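PDB 4TLV: ADP-ribosylating toxin CARDS from Mycoplasma pneumoniae, which transfers the ADP-ribosyl group from NAD(+) to multiple target proteins in vitro and causes vacuolization in mammalian cells. Local coordinates for residues A[21-35]-A[136-149]. Numbering follows the deposited sequence.
Sequences IFEHGFSTLGDVRNF and FTDGPIAAANVRSA. With SO4 (sulfate ion), chain G.
The backbone oxygen of Ile141 accepts a hydrogen bond from Phe26 N at 2.8 Å, and Gly25 CA adds a C-H...O contact from 3.2 Å; a water lies within hydrogen-bonding distance of both Ile141 O and His24 O. Ile141 N returns a bond to Phe26 O, making a single antiparallel bridge in the mono-ADP-ribosyltransferase domain, where the chain leaving helix 18-24 runs beside the connection between strands 134-138 and 146-156. Gly25, the first residue past the helix, has positive phi, and its alpha carbon packs directly on the 141-143 backbone, 3.8 Å from that of Ala143. Ala143 CB in turn sits against the carbonyl oxygens at the helix end, 3.3 Å from Phe22 O. Next to the bridge, the Val146 branches part: CG1, anti to the backbone N (chi1 -176°), meets Phe22 CE1, and CG2 meets Phe26 CE2 at 4.0 Å. The Phe26 ring turns an edge to Ile141 CB, and the Phe26 side chain also touches Ile50 and Ile83, one from each of the domain's two sheets. Farther along, Thr28 CG2 rests on the Gly139-Pro140 peptide. At the other end Arg33, bent at chi3 (85°), forms a side-on salt bridge with Asp138: NE reaches OD1 at 2.9 Å and NH2 reaches OD2 at 2.7 Å, both through syn lone pairs. Trp197 NE1 also donates a hydrogen bond to OD2, and the guanidinium and carboxylate planes lie only 6° apart.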
# COMPACT_ATOMS: atom_id res chain seq x y z
N ILE A 21 -2.37 28.04 7.25
CA ILE A 21 -2.15 26.77 7.94
C ILE A 21 -1.11 26.86 9.05
O ILE A 21 -1.30 26.31 10.13
CB ILE A 21 -1.73 25.67 6.94
CG1 ILE A 21 -2.79 25.50 5.83
CG2 ILE A 21 -1.44 24.34 7.68
CD1 ILE A 21 -4.20 25.22 6.35
N PHE A 22 0.00 27.55 8.78
CA PHE A 22 1.07 27.70 9.77
C PHE A 22 0.56 28.40 11.02
O PHE A 22 1.10 28.21 12.10
CB PHE A 22 2.28 28.47 9.20
CG PHE A 22 3.18 27.65 8.29
CD1 PHE A 22 2.86 26.34 7.95
CD2 PHE A 22 4.34 28.21 7.76
CE1 PHE A 22 3.70 25.59 7.11
CE2 PHE A 22 5.18 27.49 6.93
CZ PHE A 22 4.86 26.17 6.60
N GLU A 23 -0.49 29.19 10.86
CA GLU A 23 -1.05 29.94 11.98
C GLU A 23 -2.21 29.23 12.67
O GLU A 23 -2.35 29.30 13.89
CB GLU A 23 -1.51 31.33 11.51
CG GLU A 23 -2.43 32.00 12.52
CD GLU A 23 -2.35 33.51 12.46
OE1 GLU A 23 -2.28 34.06 11.34
OE2 GLU A 23 -2.37 34.14 13.54
N HIS A 24 -3.04 28.53 11.90
CA HIS A 24 -4.28 27.97 12.42
C HIS A 24 -4.38 26.44 12.44
O HIS A 24 -5.34 25.92 13.00
CB HIS A 24 -5.47 28.50 11.64
CG HIS A 24 -5.60 29.99 11.70
ND1 HIS A 24 -6.03 30.65 12.84
CD2 HIS A 24 -5.36 30.95 10.78
CE1 HIS A 24 -6.03 31.95 12.61
NE2 HIS A 24 -5.63 32.16 11.37
N GLY A 25 -3.43 25.74 11.83
CA GLY A 25 -3.55 24.29 11.70
C GLY A 25 -4.66 23.90 10.73
O GLY A 25 -5.00 24.67 9.82
N PHE A 26 -5.24 22.71 10.91
CA PHE A 26 -6.33 22.26 10.06
C PHE A 26 -7.60 22.06 10.87
O PHE A 26 -7.57 21.50 11.95
CB PHE A 26 -5.96 20.93 9.38
CG PHE A 26 -4.80 21.03 8.44
CD1 PHE A 26 -5.00 21.42 7.11
CD2 PHE A 26 -3.52 20.73 8.87
CE1 PHE A 26 -3.93 21.52 6.24
CE2 PHE A 26 -2.43 20.82 8.00
CZ PHE A 26 -2.64 21.21 6.68
N SER A 27 -8.73 22.51 10.33
CA SER A 27 -10.01 22.37 11.03
C SER A 27 -10.81 21.23 10.43
O SER A 27 -10.58 20.84 9.29
CB SER A 27 -10.81 23.68 10.92
OG SER A 27 -10.18 24.71 11.65
N THR A 28 -11.76 20.69 11.19
CA THR A 28 -12.57 19.57 10.70
C THR A 28 -13.71 20.07 9.82
O THR A 28 -14.10 21.23 9.88
CB THR A 28 -13.20 18.79 11.87
OG1 THR A 28 -14.18 19.61 12.51
CG2 THR A 28 -12.12 18.39 12.91
N LEU A 29 -14.27 19.16 9.02
CA LEU A 29 -15.48 19.44 8.26
C LEU A 29 -16.69 19.62 9.18
O LEU A 29 -17.51 20.52 8.97
CB LEU A 29 -15.75 18.30 7.27
CG LEU A 29 -14.73 18.10 6.15
CD1 LEU A 29 -14.85 16.71 5.54
CD2 LEU A 29 -14.88 19.19 5.09
N GLY A 30 -16.81 18.74 10.17
CA GLY A 30 -17.97 18.71 11.04
C GLY A 30 -17.71 17.99 12.36
O GLY A 30 -16.57 17.92 12.83
N ASP A 31 -18.77 17.45 12.96
CA ASP A 31 -18.64 16.88 14.30
C ASP A 31 -18.97 15.39 14.40
O ASP A 31 -19.13 14.86 15.51
CB ASP A 31 -19.45 17.68 15.34
CG ASP A 31 -20.93 17.79 15.01
OD1 ASP A 31 -21.42 17.04 14.13
OD2 ASP A 31 -21.63 18.64 15.64
N VAL A 32 -19.02 14.71 13.26
CA VAL A 32 -19.39 13.29 13.23
C VAL A 32 -18.18 12.36 13.30
O VAL A 32 -17.30 12.40 12.44
CB VAL A 32 -20.20 12.96 11.96
CG1 VAL A 32 -20.59 11.46 11.92
CG2 VAL A 32 -21.44 13.86 11.86
N ARG A 33 -18.13 11.52 14.33
CA ARG A 33 -17.02 10.58 14.49
C ARG A 33 -17.49 9.22 14.03
O ARG A 33 -17.78 8.34 14.83
CB ARG A 33 -16.54 10.53 15.95
CG ARG A 33 -15.86 11.80 16.43
CD ARG A 33 -15.63 11.78 17.94
NE ARG A 33 -14.40 11.12 18.37
CZ ARG A 33 -14.36 10.16 19.28
NH1 ARG A 33 -15.49 9.72 19.83
NH2 ARG A 33 -13.21 9.63 19.65
N ASN A 34 -17.59 9.04 12.71
CA ASN A 34 -18.07 7.78 12.16
C ASN A 34 -17.01 7.23 11.22
O ASN A 34 -16.76 7.83 10.17
CB ASN A 34 -19.40 7.99 11.42
CG ASN A 34 -20.00 6.70 10.92
OD1 ASN A 34 -19.32 5.88 10.29
ND2 ASN A 34 -21.30 6.50 11.19
N PHE A 35 -16.39 6.11 11.58
CA PHE A 35 -15.23 5.63 10.82
C PHE A 35 -15.61 5.25 9.38
O PHE A 35 -14.96 5.67 8.41
CB PHE A 35 -14.57 4.45 11.53
CG PHE A 35 -13.44 3.82 10.74
CD1 PHE A 35 -12.23 4.47 10.62
CD2 PHE A 35 -13.61 2.58 10.14
CE1 PHE A 35 -11.19 3.88 9.90
CE2 PHE A 35 -12.58 2.00 9.41
CZ PHE A 35 -11.37 2.65 9.29
N PHE A 136 -5.83 9.23 10.01
CA PHE A 136 -6.80 10.29 10.23
C PHE A 136 -6.62 10.83 11.64
O PHE A 136 -6.19 10.10 12.54
CB PHE A 136 -8.23 9.81 9.98
CG PHE A 136 -8.72 8.73 10.93
CD1 PHE A 136 -8.46 7.39 10.67
CD2 PHE A 136 -9.47 9.06 12.06
CE1 PHE A 136 -8.91 6.39 11.53
CE2 PHE A 136 -9.94 8.06 12.91
CZ PHE A 136 -9.66 6.72 12.64
N THR A 137 -6.94 12.11 11.83
CA THR A 137 -6.86 12.69 13.17
C THR A 137 -8.26 12.73 13.74
O THR A 137 -9.24 12.92 13.01
CB THR A 137 -6.25 14.09 13.17
OG1 THR A 137 -7.11 14.97 12.43
CG2 THR A 137 -4.87 14.08 12.51
N ASP A 138 -8.34 12.50 15.05
CA ASP A 138 -9.62 12.50 15.74
C ASP A 138 -9.77 13.96 16.15
O ASP A 138 -9.43 14.35 17.28
CB ASP A 138 -9.54 11.56 16.95
CG ASP A 138 -10.90 11.28 17.57
OD1 ASP A 138 -11.91 11.88 17.14
OD2 ASP A 138 -10.94 10.45 18.50
N GLY A 139 -10.22 14.77 15.20
CA GLY A 139 -10.38 16.20 15.43
C GLY A 139 -9.33 17.11 14.81
O GLY A 139 -8.48 16.66 14.03
N PRO A 140 -9.37 18.40 15.17
CA PRO A 140 -8.51 19.43 14.60
C PRO A 140 -7.02 19.17 14.78
O PRO A 140 -6.59 18.55 15.76
CB PRO A 140 -8.88 20.70 15.40
CG PRO A 140 -10.23 20.41 15.95
CD PRO A 140 -10.26 18.94 16.22
N ILE A 141 -6.22 19.68 13.85
CA ILE A 141 -4.77 19.59 13.95
C ILE A 141 -4.24 20.97 14.27
O ILE A 141 -4.51 21.91 13.53
CB ILE A 141 -4.14 19.10 12.62
CG1 ILE A 141 -4.65 17.70 12.28
CG2 ILE A 141 -2.60 19.10 12.74
CD1 ILE A 141 -4.13 17.18 10.93
N ALA A 142 -3.51 21.09 15.38
CA ALA A 142 -2.96 22.37 15.81
C ALA A 142 -1.85 22.87 14.90
O ALA A 142 -1.11 22.08 14.32
CB ALA A 142 -2.44 22.25 17.22
N ALA A 143 -1.70 24.20 14.81
CA ALA A 143 -0.62 24.78 14.02
C ALA A 143 0.75 24.24 14.45
O ALA A 143 1.65 24.05 13.63
CB ALA A 143 -0.65 26.31 14.12
N ALA A 144 0.90 24.01 15.75
CA ALA A 144 2.16 23.53 16.31
C ALA A 144 2.64 22.17 15.78
O ALA A 144 3.83 21.87 15.88
CB ALA A 144 2.10 23.52 17.85
N ASN A 145 1.73 21.37 15.22
CA ASN A 145 2.11 20.09 14.60
C ASN A 145 2.71 20.26 13.20
O ASN A 145 3.36 19.35 12.69
CB ASN A 145 0.90 19.14 14.48
CG ASN A 145 0.46 18.56 15.81
OD1 ASN A 145 -0.06 19.42 16.69
ND2 ASN A 145 0.56 17.35 16.04
N VAL A 146 2.47 21.40 12.55
CA VAL A 146 2.80 21.54 11.13
C VAL A 146 4.23 22.07 10.99
O VAL A 146 4.52 23.21 11.37
CB VAL A 146 1.80 22.46 10.39
CG1 VAL A 146 2.12 22.52 8.89
CG2 VAL A 146 0.37 21.97 10.60
N ARG A 147 5.13 21.23 10.48
CA ARG A 147 6.53 21.61 10.45
C ARG A 147 6.92 22.38 9.20
O ARG A 147 7.64 23.38 9.29
CB ARG A 147 7.46 20.41 10.61
CG ARG A 147 8.96 20.81 10.66
CD ARG A 147 9.86 19.68 11.17
NE ARG A 147 10.18 18.72 10.11
CZ ARG A 147 11.15 17.81 10.21
NH1 ARG A 147 11.90 17.75 11.31
NH2 ARG A 147 11.38 16.98 9.21
N SER A 148 6.45 21.92 8.04
CA SER A 148 6.95 22.44 6.76
C SER A 148 5.86 22.45 5.70
O SER A 148 4.84 21.78 5.84
CB SER A 148 8.11 21.57 6.25
OG SER A 148 9.07 21.34 7.26
N ALA A 149 6.11 23.18 4.62
CA ALA A 149 5.25 23.14 3.44
C ALA A 149 6.09 23.29 2.17
O ALA A 149 7.16 23.90 2.21
CB ALA A 149 4.23 24.24 3.50
S SO4 G . 13.51 14.27 11.17
O1 SO4 G . 13.46 15.41 12.08
O2 SO4 G . 14.86 13.69 11.13
O3 SO4 G . 12.58 13.26 11.65
O4 SO4 G . 13.15 14.72 9.81
O HOH W 1 -6.82 23.91 14.03